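Local coordinates for protein linoleate 11-lipoxygenase (Gaeumannomyces graminis, PDB 5FX8) that uses a catalytic manganese ion to oxygenate linoleic and alpha-linolenic acids, giving 11S- and 13R-hydroperoxy fatty acids, at residues Ser75-Thr80 with Ala327-Gly332; Gln79-Pro84 with His294-Ile299; Met288-Phe293 with Gly476-Met481; Glu298-Ala303 with Ala447-Phe452. All coordinates share one frame; numbering follows the deposited sequence.

Contact 1 of 4, residues Ser75-Thr80 with Ala327-Gly332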
loop_
_atom_site.group_PDB
_atom_site.type_symbol
_atom_site.label_atom_id
_atom_site.label_comp_id
_atom_site.label_asym_id
_atom_site.label_seq_id
_atom_site.Cartn_x
_atom_site.Cartn_y
_atom_site.Cartn_z
ATOM N N SER A 75 23.718 1.302 2.332
ATOM C CA SER A 75 22.449 1.318 1.643
ATOM C C SER A 75 22.084 -0.092 1.197
ATOM O O SER A 75 22.901 -0.812 0.629
ATOM C CB SER A 75 22.550 2.271 0.458
ATOM O OG SER A 75 21.375 2.327 -0.322
ATOM N N THR A 76 20.867 -0.502 1.483
ATOM C CA THR A 76 20.321 -1.727 0.943
ATOM C C THR A 76 19.188 -1.370 -0.016
ATOM O O THR A 76 18.786 -0.211 -0.128
ATOM C CB THR A 76 19.844 -2.650 2.070
ATOM O OG1 THR A 76 18.645 -2.119 2.635
ATOM C CG2 THR A 76 20.887 -2.743 3.180
ATOM N N LEU A 77 18.694 -2.386 -0.720
ATOM C CA LEU A 77 17.667 -2.247 -1.745
ATOM C C LEU A 77 18.066 -1.217 -2.792
ATOM O O LEU A 77 17.315 -0.301 -3.114
ATOM C CB LEU A 77 16.306 -1.895 -1.138
ATOM C CG LEU A 77 15.086 -2.354 -1.975
ATOM C CD1 LEU A 77 14.922 -3.873 -1.931
ATOM C CD2 LEU A 77 13.785 -1.695 -1.545
ATOM N N GLY A 78 19.263 -1.372 -3.330
ATOM C CA GLY A 78 19.813 -0.366 -4.214
ATOM C C GLY A 78 20.793 0.537 -3.491
ATOM O O GLY A 78 21.048 0.429 -2.289
ATOM N N GLN A 79 21.355 1.450 -4.238
ATOM C CA GLN A 79 22.386 2.291 -3.687
ATOM C C GLN A 79 21.850 3.718 -3.590
ATOM O O GLN A 79 22.046 4.536 -4.485
ATOM C CB GLN A 79 23.639 2.194 -4.523
ATOM C CG GLN A 79 24.818 2.878 -3.876
ATOM C CD GLN A 79 25.151 2.322 -2.498
ATOM O OE1 GLN A 79 25.170 1.100 -2.288
ATOM N NE2 GLN A 79 25.422 3.216 -1.553
ATOM N N THR A 80 21.191 4.019 -2.477
ATOM C CA THR A 80 20.735 5.380 -2.224
ATOM C C THR A 80 21.195 5.865 -0.857
ATOM O O THR A 80 22.174 6.594 -0.730
ATOM C CB THR A 80 19.197 5.504 -2.286
ATOM O OG1 THR A 80 18.588 4.858 -1.151
ATOM C CG2 THR A 80 18.620 4.953 -3.601
ATOM N N ALA A 327 10.886 -2.121 7.573
ATOM C CA ALA A 327 10.650 -3.423 7.011
ATOM C C ALA A 327 10.792 -3.454 5.499
ATOM O O ALA A 327 11.112 -4.507 4.956
ATOM C CB ALA A 327 9.260 -3.906 7.411
ATOM N N ILE A 328 10.622 -2.330 4.807
ATOM C CA ILE A 328 10.442 -2.392 3.360
ATOM C C ILE A 328 11.731 -2.814 2.660
ATOM O O ILE A 328 11.694 -3.611 1.720
ATOM C CB ILE A 328 9.895 -1.058 2.812
ATOM C CG1 ILE A 328 8.592 -0.682 3.516
ATOM C CG2 ILE A 328 9.610 -1.161 1.322
ATOM C CD1 ILE A 328 7.522 -1.704 3.416
ATOM N N ARG A 329 12.884 -2.311 3.092
ATOM C CA ARG A 329 14.121 -2.758 2.454
ATOM C C ARG A 329 14.443 -4.234 2.740
ATOM O O ARG A 329 14.736 -4.976 1.787
ATOM C CB ARG A 329 15.263 -1.810 2.827
ATOM C CG ARG A 329 15.093 -0.442 2.200
ATOM C CD ARG A 329 16.411 0.300 1.991
ATOM N NE ARG A 329 16.498 1.555 2.748
ATOM C CZ ARG A 329 17.530 2.386 2.722
ATOM N NH1 ARG A 329 18.580 2.122 1.976
ATOM N NH2 ARG A 329 17.506 3.480 3.443
ATOM N N PRO A 330 14.393 -4.730 3.978
ATOM C CA PRO A 330 14.652 -6.163 4.190
ATOM C C PRO A 330 13.676 -7.095 3.492
ATOM O O PRO A 330 14.081 -8.132 2.935
ATOM C CB PRO A 330 14.540 -6.299 5.706
ATOM C CG PRO A 330 14.762 -5.007 6.210
ATOM C CD PRO A 330 14.252 -4.029 5.256
ATOM N N VAL A 331 12.384 -6.783 3.563
ATOM C CA VAL A 331 11.372 -7.647 2.977
ATOM C C VAL A 331 11.493 -7.621 1.465
ATOM O O VAL A 331 11.478 -8.668 0.802
ATOM C CB VAL A 331 9.968 -7.228 3.453
ATOM C CG1 VAL A 331 8.877 -7.930 2.669
ATOM C CG2 VAL A 331 9.807 -7.512 4.928
ATOM N N GLY A 332 11.667 -6.427 0.907
ATOM C CA GLY A 332 11.835 -6.307 -0.527
ATOM C C GLY A 332 13.064 -7.034 -1.030
ATOM O O GLY A 332 13.026 -7.695 -2.063
#
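Two backbone carbonyls share NH1 of Arg329: it donates to O of Thr76 at 3.1 Å in a nearly straight bond (N-H...O 167°), and also to O of Thr81, just beyond the loop. The Thr76 oxygen lies at the guanidinium edge, close to its plane, whereas NH1 sits 24° out of the plane of the Thr76 carbonyl. A bend at chi3 (-118°) turns the charged end of Arg329 toward the loop after its methylenes have run past Leu77. Residues 75-80 link strands 71-73 and 83-85 of a two-stranded antiparallel hairpin, and Arg329 reaches them from helix 328-336. Ser75 shapes this connection from within: its OG accepts from N of Thr80 at 2.7 Å and donates to O of Gly78 at 2.8 Å. Gly78 has a positive phi, a backbone shape that glycine tolerates easily. Leucine suits its place here because CB of Leu77 rests 3.8 Å from CD of Arg329. CD1 of Leu77 continues to C of Gly332, 3.8 Å away; with no side chain on Gly332, that branch can approach the helix backbone. NE of Arg329 forms a salt bridge with Glu298 of helix 268-305.

Contact 2 of 4, residues Gln79-Pro84 with His294-Ile299; sequences QTTFYP and HTIPEI. With MN (manganese (II) ion), chain I.
Thr80 and Thr295 meet hydroxyl to hydroxyl, OG1 to OG1 at 3.1 Å, where the connection of a two-stranded hairpin lies against helix 268-305, the long lipoxygenase core helix that carries two of the metal-binding histidines. The two side chains cross nearly at right angles, and either oxygen could be the donor. Beside them the packing is close: CB of Thr81 lies 3.8 Å from CB of Thr295. With OG1 beside its own backbone N (chi1 -81°), the methyl of Thr81 is left anti to that N; its exact fit against Ile299 is doubtful. Threonine suits this place, being small enough to let the backbones approach.

The side formed by Phe82 is looser and partly exposed. Its CB is the nearest side-chain atom to Ile299, 4.1 Å from CD1, while the ring leads away from residues 294-299 and lies against the exposed Gln448. Tyr83 reaches back with a ring edge, CD1 standing 4.0 Å from OE1 of Glu298, the ring and carboxylate planes 89° apart; the polar ends are engaged elsewhere, OH with O of Tyr326 and OE1 with Arg329. The helix is kinked at Pro297, whose N has no hydrogen to give to the preceding turn. Before the kink, His294 points to the metal, its NE2 2.1 Å from the manganese ion.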
loop_
_atom_site.group_PDB
_atom_site.type_symbol
_atom_site.label_atom_id
_atom_site.label_comp_id
_atom_site.label_asym_id
_atom_site.label_seq_id
_atom_site.Cartn_x
_atom_site.Cartn_y
_atom_site.Cartn_z
ATOM N N GLN A 79 21.355 1.450 -4.238
ATOM C CA GLN A 79 22.386 2.291 -3.687
ATOM C C GLN A 79 21.850 3.718 -3.590
ATOM O O GLN A 79 22.046 4.536 -4.485
ATOM C CB GLN A 79 23.639 2.194 -4.523
ATOM C CG GLN A 79 24.818 2.878 -3.876
ATOM C CD GLN A 79 25.151 2.322 -2.498
ATOM O OE1 GLN A 79 25.170 1.100 -2.288
ATOM N NE2 GLN A 79 25.422 3.216 -1.553
ATOM N N THR A 80 21.191 4.019 -2.477
ATOM C CA THR A 80 20.735 5.380 -2.224
ATOM C C THR A 80 21.195 5.865 -0.857
ATOM O O THR A 80 22.174 6.594 -0.730
ATOM C CB THR A 80 19.197 5.504 -2.286
ATOM O OG1 THR A 80 18.588 4.858 -1.151
ATOM C CG2 THR A 80 18.620 4.953 -3.601
ATOM N N THR A 81 20.488 5.438 0.166
ATOM C CA THR A 81 20.493 6.038 1.482
ATOM C C THR A 81 20.984 5.016 2.500
ATOM O O THR A 81 20.778 3.818 2.326
ATOM C CB THR A 81 19.059 6.518 1.786
ATOM O OG1 THR A 81 18.821 7.778 1.172
ATOM C CG2 THR A 81 18.810 6.621 3.188
ATOM N N PHE A 82 21.638 5.483 3.556
ATOM C CA PHE A 82 22.061 4.594 4.624
ATOM C C PHE A 82 20.850 3.906 5.246
ATOM O O PHE A 82 19.791 4.506 5.407
ATOM C CB PHE A 82 22.821 5.384 5.704
ATOM C CG PHE A 82 24.121 6.013 5.242
ATOM C CD1 PHE A 82 25.027 5.312 4.462
ATOM C CD2 PHE A 82 24.457 7.313 5.622
ATOM C CE1 PHE A 82 26.223 5.897 4.071
ATOM C CE2 PHE A 82 25.655 7.899 5.213
ATOM C CZ PHE A 82 26.523 7.194 4.444
ATOM N N TYR A 83 21.007 2.654 5.594
ATOM C CA TYR A 83 20.022 1.882 6.333
ATOM C C TYR A 83 20.556 1.621 7.731
ATOM O O TYR A 83 21.757 1.419 7.898
ATOM C CB TYR A 83 19.719 0.556 5.629
ATOM C CG TYR A 83 18.614 -0.238 6.267
ATOM C CD1 TYR A 83 17.288 0.003 5.948
ATOM C CD2 TYR A 83 18.889 -1.220 7.188
ATOM C CE1 TYR A 83 16.297 -0.717 6.525
ATOM C CE2 TYR A 83 17.908 -1.925 7.758
ATOM C CZ TYR A 83 16.618 -1.678 7.431
ATOM O OH TYR A 83 15.635 -2.416 8.027
ATOM N N PRO A 84 19.715 1.680 8.757
ATOM C CA PRO A 84 20.225 1.600 10.126
ATOM C C PRO A 84 20.792 0.245 10.452
ATOM O O PRO A 84 20.205 -0.787 10.140
ATOM C CB PRO A 84 18.991 1.890 10.989
ATOM C CG PRO A 84 17.892 1.654 10.158
ATOM C CD PRO A 84 18.293 2.028 8.766
ATOM N N HIS A 294 10.647 5.657 -0.321
ATOM C CA HIS A 294 10.915 4.932 0.917
ATOM C C HIS A 294 12.194 5.417 1.604
ATOM O O HIS A 294 12.191 5.653 2.809
ATOM C CB HIS A 294 10.988 3.427 0.647
ATOM C CG HIS A 294 9.658 2.753 0.525
ATOM N ND1 HIS A 294 8.906 2.394 1.616
ATOM C CD2 HIS A 294 8.948 2.370 -0.561
ATOM C CE1 HIS A 294 7.791 1.817 1.213
ATOM N NE2 HIS A 294 7.790 1.789 -0.107
ATOM N N THR A 295 13.280 5.615 0.867
ATOM C CA THR A 295 14.584 5.796 1.480
ATOM C C THR A 295 14.891 7.229 1.908
ATOM O O THR A 295 15.694 7.410 2.822
ATOM C CB THR A 295 15.707 5.273 0.560
ATOM O OG1 THR A 295 15.655 5.885 -0.739
ATOM C CG2 THR A 295 15.582 3.820 0.393
ATOM N N ILE A 296 14.272 8.252 1.333
ATOM C CA ILE A 296 14.509 9.609 1.846
ATOM C C ILE A 296 13.850 9.824 3.216
ATOM O O ILE A 296 14.486 10.392 4.124
ATOM C CB ILE A 296 14.047 10.673 0.832
ATOM C CG1 ILE A 296 14.610 10.352 -0.531
ATOM C CG2 ILE A 296 14.529 12.029 1.235
ATOM C CD1 ILE A 296 16.039 10.256 -0.512
ATOM N N PRO A 297 12.595 9.405 3.430
ATOM C CA PRO A 297 12.069 9.442 4.799
ATOM C C PRO A 297 12.904 8.644 5.776
ATOM O O PRO A 297 13.165 9.140 6.871
ATOM C CB PRO A 297 10.656 8.864 4.657
ATOM C CG PRO A 297 10.292 9.121 3.309
ATOM C CD PRO A 297 11.530 9.070 2.480
ATOM N N GLU A 298 13.320 7.427 5.420
ATOM C CA GLU A 298 14.092 6.610 6.346
ATOM C C GLU A 298 15.312 7.362 6.840
ATOM O O GLU A 298 15.611 7.337 8.032
ATOM C CB GLU A 298 14.532 5.295 5.687
ATOM C CG GLU A 298 13.552 4.152 5.676
ATOM C CD GLU A 298 13.881 3.107 4.596
ATOM O OE1 GLU A 298 15.059 2.868 4.283
ATOM O OE2 GLU A 298 12.946 2.528 4.022
ATOM N N ILE A 299 16.050 8.013 5.930
ATOM C CA ILE A 299 17.290 8.668 6.328
ATOM C C ILE A 299 16.997 9.886 7.188
ATOM O O ILE A 299 17.730 10.167 8.140
ATOM C CB ILE A 299 18.174 8.996 5.098
ATOM C CG1 ILE A 299 19.598 9.353 5.505
ATOM C CG2 ILE A 299 17.641 10.128 4.252
ATOM C CD1 ILE A 299 20.215 8.411 6.438
HETATM MN MN MN I . 6.285 1.089 -1.438
HETATM O O HOH W 1 7.418 -0.925 -2.189
#

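Contact 3 of 4, residues Met288-Phe293 with Gly476-Met481. With MN (manganese (II) ion), chain I.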
loop_
_atom_site.group_PDB
_atom_site.type_symbol
_atom_site.label_atom_id
_atom_site.label_comp_id
_atom_site.label_asym_id
_atom_site.label_seq_id
_atom_site.Cartn_x
_atom_site.Cartn_y
_atom_site.Cartn_z
ATOM N N MET A 288 10.070 1.830 -9.564
ATOM C CA MET A 288 11.437 1.807 -9.076
ATOM C C MET A 288 11.903 3.166 -8.609
ATOM O O MET A 288 12.785 3.269 -7.754
ATOM C CB MET A 288 12.348 1.234 -10.151
ATOM C CG MET A 288 12.138 -0.247 -10.335
ATOM S SD MET A 288 12.224 -1.112 -8.764
ATOM C CE MET A 288 10.592 -1.632 -8.544
ATOM N N TYR A 289 11.315 4.216 -9.124
ATOM C CA TYR A 289 11.592 5.496 -8.546
ATOM C C TYR A 289 11.007 5.612 -7.148
ATOM O O TYR A 289 11.584 6.315 -6.328
ATOM C CB TYR A 289 11.058 6.583 -9.467
ATOM C CG TYR A 289 11.339 7.977 -8.978
ATOM C CD1 TYR A 289 12.566 8.575 -9.203
ATOM C CD2 TYR A 289 10.376 8.696 -8.306
ATOM C CE1 TYR A 289 12.823 9.844 -8.769
ATOM C CE2 TYR A 289 10.620 9.977 -7.868
ATOM C CZ TYR A 289 11.847 10.551 -8.099
ATOM O OH TYR A 289 12.102 11.834 -7.656
ATOM N N HIS A 290 9.876 4.944 -6.842
ATOM C CA HIS A 290 9.305 5.171 -5.506
ATOM C C HIS A 290 10.133 4.563 -4.387
ATOM O O HIS A 290 9.862 4.839 -3.211
ATOM C CB HIS A 290 7.867 4.655 -5.404
ATOM C CG HIS A 290 7.737 3.288 -4.807
ATOM N ND1 HIS A 290 8.009 2.153 -5.528
ATOM C CD2 HIS A 290 7.322 2.867 -3.585
ATOM C CE1 HIS A 290 7.795 1.092 -4.770
ATOM N NE2 HIS A 290 7.380 1.497 -3.584
ATOM N N VAL A 291 11.123 3.733 -4.715
ATOM C CA VAL A 291 12.105 3.319 -3.725
ATOM C C VAL A 291 12.632 4.533 -2.976
ATOM O O VAL A 291 12.820 4.498 -1.754
ATOM C CB VAL A 291 13.223 2.530 -4.419
ATOM C CG1 VAL A 291 14.310 2.138 -3.455
ATOM C CG2 VAL A 291 12.630 1.326 -5.019
ATOM N N LEU A 292 12.798 5.647 -3.692
ATOM C CA LEU A 292 13.251 6.886 -3.079
ATOM C C LEU A 292 12.196 7.473 -2.142
ATOM O O LEU A 292 12.538 8.055 -1.103
ATOM C CB LEU A 292 13.654 7.867 -4.178
ATOM C CG LEU A 292 14.892 7.521 -5.015
ATOM C CD1 LEU A 292 15.116 8.527 -6.090
ATOM C CD2 LEU A 292 16.036 7.599 -4.133
ATOM N N PHE A 293 10.910 7.320 -2.464
ATOM C CA PHE A 293 9.883 7.670 -1.490
ATOM C C PHE A 293 10.014 6.825 -0.240
ATOM O O PHE A 293 9.514 7.217 0.808
ATOM C CB PHE A 293 8.456 7.485 -2.027
ATOM C CG PHE A 293 8.089 8.370 -3.194
ATOM C CD1 PHE A 293 9.004 9.202 -3.790
ATOM C CD2 PHE A 293 6.808 8.351 -3.710
ATOM C CE1 PHE A 293 8.651 9.987 -4.863
ATOM C CE2 PHE A 293 6.456 9.155 -4.786
ATOM C CZ PHE A 293 7.379 9.955 -5.354
ATOM N N GLY A 476 0.539 10.088 1.234
ATOM C CA GLY A 476 0.097 10.644 -0.028
ATOM C C GLY A 476 0.956 10.262 -1.215
ATOM O O GLY A 476 0.526 9.456 -2.022
ATOM N N ALA A 477 2.169 10.799 -1.323
ATOM C CA ALA A 477 3.008 10.519 -2.480
ATOM C C ALA A 477 3.275 9.020 -2.671
ATOM O O ALA A 477 3.253 8.523 -3.801
ATOM C CB ALA A 477 4.315 11.274 -2.361
ATOM N N HIS A 478 3.554 8.288 -1.590
ATOM C CA HIS A 478 3.788 6.858 -1.731
ATOM C C HIS A 478 2.614 6.167 -2.396
ATOM O O HIS A 478 2.797 5.300 -3.253
ATOM C CB HIS A 478 4.040 6.216 -0.373
ATOM C CG HIS A 478 4.219 4.731 -0.447
ATOM N ND1 HIS A 478 3.164 3.857 -0.415
ATOM C CD2 HIS A 478 5.327 3.976 -0.611
ATOM C CE1 HIS A 478 3.616 2.624 -0.524
ATOM N NE2 HIS A 478 4.927 2.667 -0.636
ATOM N N HIS A 479 1.405 6.533 -2.014
ATOM C CA HIS A 479 0.242 5.789 -2.447
ATOM C C HIS A 479 -0.212 6.190 -3.836
ATOM O O HIS A 479 -1.150 5.611 -4.365
ATOM C CB HIS A 479 -0.865 5.969 -1.417
ATOM C CG HIS A 479 -0.401 5.824 0.005
ATOM N ND1 HIS A 479 0.489 4.857 0.414
ATOM C CD2 HIS A 479 -0.712 6.530 1.116
ATOM C CE1 HIS A 479 0.693 4.964 1.713
ATOM N NE2 HIS A 479 -0.019 5.977 2.160
ATOM N N VAL A 480 0.424 7.171 -4.442
ATOM C CA VAL A 480 0.166 7.440 -5.836
ATOM C C VAL A 480 1.007 6.514 -6.704
ATOM O O VAL A 480 0.569 6.070 -7.765
ATOM C CB VAL A 480 0.437 8.933 -6.118
ATOM C CG1 VAL A 480 0.325 9.256 -7.586
ATOM C CG2 VAL A 480 -0.498 9.796 -5.331
ATOM N N MET A 481 2.222 6.196 -6.265
ATOM C CA MET A 481 3.116 5.387 -7.078
ATOM C C MET A 481 2.954 3.895 -6.819
ATOM O O MET A 481 3.036 3.102 -7.747
ATOM C CB MET A 481 4.569 5.788 -6.821
ATOM C CG MET A 481 4.924 7.197 -7.192
ATOM S SD MET A 481 4.946 7.439 -8.960
ATOM C CE MET A 481 6.685 7.771 -9.203
HETATM MN MN MN I . 6.285 1.089 -1.438
HETATM O O HOH W 1 7.418 -0.925 -2.189
#
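Met481 fills a hollow on the facing helix lined by Tyr289, His290 and Phe293. Its CB rests on CB of His290 at 3.8 Å, its CG approaches CE2 of Phe293 at 3.5 Å, and its CE lies 3.9 Å from CD2 of Tyr289. Bends at chi2 (-70°) and chi3 fold the flexible thioether chain into this space, for which unbranched methionine is well suited. In return, the Phe293 ring enters the groove between Ala477 and Met481, one turn apart: the small methyl of Ala477 leaves room for it, the Ala477 carbonyl oxygen stands at the ring edge, and CA of His290 covers part of one face. The helices run almost antiparallel, at 165°, with axes 9.7 Å apart.

Beside this interlocking, two histidines converge on the metal. CD2 of His290 comes within 3.7 Å of CD2 of His478, and the ring planes are 66° apart. NE2 of His290 binds manganese at 2.4 Å; NE2 of His478 does so at 2.2 Å. Second-shell bonds fix the ring rotations: ND1 of His478 donates to ND1 of His479 at 3.0 Å, and ND1 of His290 bonds O of Gln287.

Near the centre of the chain, the pair is flanked by helix 351-363, whose Val361 meets Tyr289 and Leu292, and by a loop that brings Tyr174 against Ala477.

Contact 4 of 4, residues Glu298-Ala303 with Ala447-Phe452; sequences EIVHEA and AQVRDF
The Phe452 ring is approached obliquely by Val300: CE1 of the ring lies 4.1 Å from CG2 and 4.2 Å from CG1, so that both methyls of the valine bear on one ring atom. Elsewhere the ring pairs edge-to-face with Phe369 and packs against Ile440 and Ala443 of helix 434-444. Outside the two segments, the guanidinium of Arg450 makes a cation-pi contact with Tyr362.

The rest of the contact is mostly aliphatic. Val449 sits at its middle: its CG2 lies 3.7 Å from CG2 of Ile299, the two side chains running past one another in opposite senses, while its CG1 faces CG2 of Val300 at 4.3 Å. Because CG1 of Ile299 is anti to the backbone N (chi1 -166°), CD1 extends to CB of Ala447, 4.0 Å away. One helical turn later, CB of Ala303 touches CB of Ala447 at 3.8 Å; with methyls on both sides, the two backbones can come closest here.

The loop is also held by backbone bonds of Val449 to Ala443 and of Arg450 to Phe369. This is plain apolar packing in the largely helical lipoxygenase fold: the loop leading into helix 460-481 lies along the long core helix 268-305, with the Ile299 side chain about 10 Å from that of the manganese ligand His294.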
loop_
_atom_site.group_PDB
_atom_site.type_symbol
_atom_site.label_atom_id
_atom_site.label_comp_id
_atom_site.label_asym_id
_atom_site.label_seq_id
_atom_site.Cartn_x
_atom_site.Cartn_y
_atom_site.Cartn_z
ATOM N N GLU A 298 13.320 7.427 5.420
ATOM C CA GLU A 298 14.092 6.610 6.346
ATOM C C GLU A 298 15.312 7.362 6.840
ATOM O O GLU A 298 15.611 7.337 8.032
ATOM C CB GLU A 298 14.532 5.295 5.687
ATOM C CG GLU A 298 13.552 4.152 5.676
ATOM C CD GLU A 298 13.881 3.107 4.596
ATOM O OE1 GLU A 298 15.059 2.868 4.283
ATOM O OE2 GLU A 298 12.946 2.528 4.022
ATOM N N ILE A 299 16.050 8.013 5.930
ATOM C CA ILE A 299 17.290 8.668 6.328
ATOM C C ILE A 299 16.997 9.886 7.188
ATOM O O ILE A 299 17.730 10.167 8.140
ATOM C CB ILE A 299 18.174 8.996 5.098
ATOM C CG1 ILE A 299 19.598 9.353 5.505
ATOM C CG2 ILE A 299 17.641 10.128 4.252
ATOM C CD1 ILE A 299 20.215 8.411 6.438
ATOM N N VAL A 300 15.903 10.600 6.902
ATOM C CA VAL A 300 15.515 11.736 7.749
ATOM C C VAL A 300 15.127 11.261 9.138
ATOM O O VAL A 300 15.485 11.871 10.148
ATOM C CB VAL A 300 14.371 12.540 7.093
ATOM C CG1 VAL A 300 13.837 13.616 8.068
ATOM C CG2 VAL A 300 14.838 13.144 5.785
ATOM N N HIS A 301 14.391 10.170 9.213
ATOM C CA HIS A 301 14.077 9.611 10.507
ATOM C C HIS A 301 15.311 9.043 11.205
ATOM O O HIS A 301 15.362 9.053 12.428
ATOM C CB HIS A 301 13.001 8.557 10.346
ATOM C CG HIS A 301 12.666 7.842 11.607
ATOM N ND1 HIS A 301 13.428 6.806 12.101
ATOM C CD2 HIS A 301 11.644 7.999 12.471
ATOM C CE1 HIS A 301 12.891 6.356 13.218
ATOM N NE2 HIS A 301 11.814 7.073 13.470
ATOM N N GLU A 302 16.302 8.531 10.481
ATOM C CA GLU A 302 17.509 8.034 11.140
ATOM C C GLU A 302 18.239 9.167 11.828
ATOM O O GLU A 302 18.646 9.070 13.002
ATOM C CB GLU A 302 18.448 7.381 10.123
ATOM C CG GLU A 302 18.008 6.056 9.653
ATOM C CD GLU A 302 18.857 5.490 8.549
ATOM O OE1 GLU A 302 20.075 5.271 8.717
ATOM O OE2 GLU A 302 18.283 5.241 7.493
ATOM N N ALA A 303 18.449 10.245 11.077
ATOM C CA ALA A 303 19.126 11.394 11.630
ATOM C C ALA A 303 18.368 11.922 12.847
ATOM O O ALA A 303 18.985 12.242 13.870
ATOM C CB ALA A 303 19.302 12.436 10.527
ATOM N N ALA A 447 24.510 11.880 8.302
ATOM C CA ALA A 447 23.482 11.128 7.605
ATOM C C ALA A 447 23.543 11.325 6.098
ATOM O O ALA A 447 23.040 10.469 5.362
ATOM C CB ALA A 447 22.105 11.522 8.125
ATOM N N GLN A 448 24.128 12.436 5.641
ATOM C CA GLN A 448 24.317 12.752 4.224
ATOM C C GLN A 448 23.002 12.877 3.480
ATOM O O GLN A 448 22.873 12.390 2.364
ATOM C CB GLN A 448 25.202 11.727 3.516
ATOM C CG GLN A 448 26.638 11.658 3.998
ATOM C CD GLN A 448 27.472 10.606 3.263
ATOM O OE1 GLN A 448 26.995 9.903 2.362
ATOM N NE2 GLN A 448 28.722 10.486 3.660
ATOM N N VAL A 449 22.030 13.532 4.085
ATOM C CA VAL A 449 20.767 13.832 3.419
ATOM C C VAL A 449 20.968 14.951 2.402
ATOM O O VAL A 449 21.594 15.972 2.695
ATOM C CB VAL A 449 19.704 14.216 4.459
ATOM C CG1 VAL A 449 18.411 14.534 3.780
ATOM C CG2 VAL A 449 19.513 13.104 5.490
ATOM N N ARG A 450 20.432 14.768 1.204
ATOM C CA ARG A 450 20.472 15.774 0.147
ATOM C C ARG A 450 19.347 16.790 0.265
ATOM O O ARG A 450 18.186 16.428 0.453
ATOM C CB ARG A 450 20.362 15.126 -1.233
ATOM C CG ARG A 450 21.672 14.846 -1.869
ATOM C CD ARG A 450 21.530 14.408 -3.285
ATOM N NE ARG A 450 22.588 13.458 -3.598
ATOM C CZ ARG A 450 22.489 12.571 -4.563
ATOM N NH1 ARG A 450 21.384 12.532 -5.285
ATOM N NH2 ARG A 450 23.477 11.723 -4.803
ATOM N N ASP A 451 19.704 18.063 0.072
ATOM C CA ASP A 451 18.748 19.153 -0.083
ATOM C C ASP A 451 17.809 19.247 1.124
ATOM O O ASP A 451 16.585 19.338 1.003
ATOM C CB ASP A 451 17.970 19.004 -1.390
ATOM C CG ASP A 451 17.533 20.327 -1.951
ATOM O OD1 ASP A 451 17.718 21.369 -1.274
ATOM O OD2 ASP A 451 16.981 20.320 -3.061
ATOM N N PHE A 452 18.346 19.207 2.187
ATOM C CA PHE A 452 17.690 19.399 3.446
ATOM C C PHE A 452 17.955 20.809 3.932
ATOM O O PHE A 452 19.034 21.352 3.692
ATOM C CB PHE A 452 18.214 18.390 4.470
ATOM C CG PHE A 452 17.262 18.097 5.581
ATOM C CD1 PHE A 452 16.072 17.465 5.327
ATOM C CD2 PHE A 452 17.565 18.440 6.884
ATOM C CE1 PHE A 452 15.204 17.193 6.345
ATOM C CE2 PHE A 452 16.697 18.160 7.914
ATOM C CZ PHE A 452 15.518 17.543 7.645
#

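Helix 268-305 joins contacts 2, 3 and 4, and contact 1 is coupled to it by a salt bridge, Arg329 NE to Glu298 OE1 at 2.5 Å. Contacts 1 and 2 share the hairpin connection, their centres 8 Å apart. The metal lies between contacts 2 and 3: His294 from the first, His290 and His478 from the second, with Asn482, the C-terminal Val618 and a water completing the manganese site; NE2 of His294 and NE2 of His478 are 3.0 Å apart. Contact 1 borders the site through Ile328, whose side chain is about 5 Å from the ion. Contact 4 lies farther along the helix, its centre about 17 Å from that of contact 3.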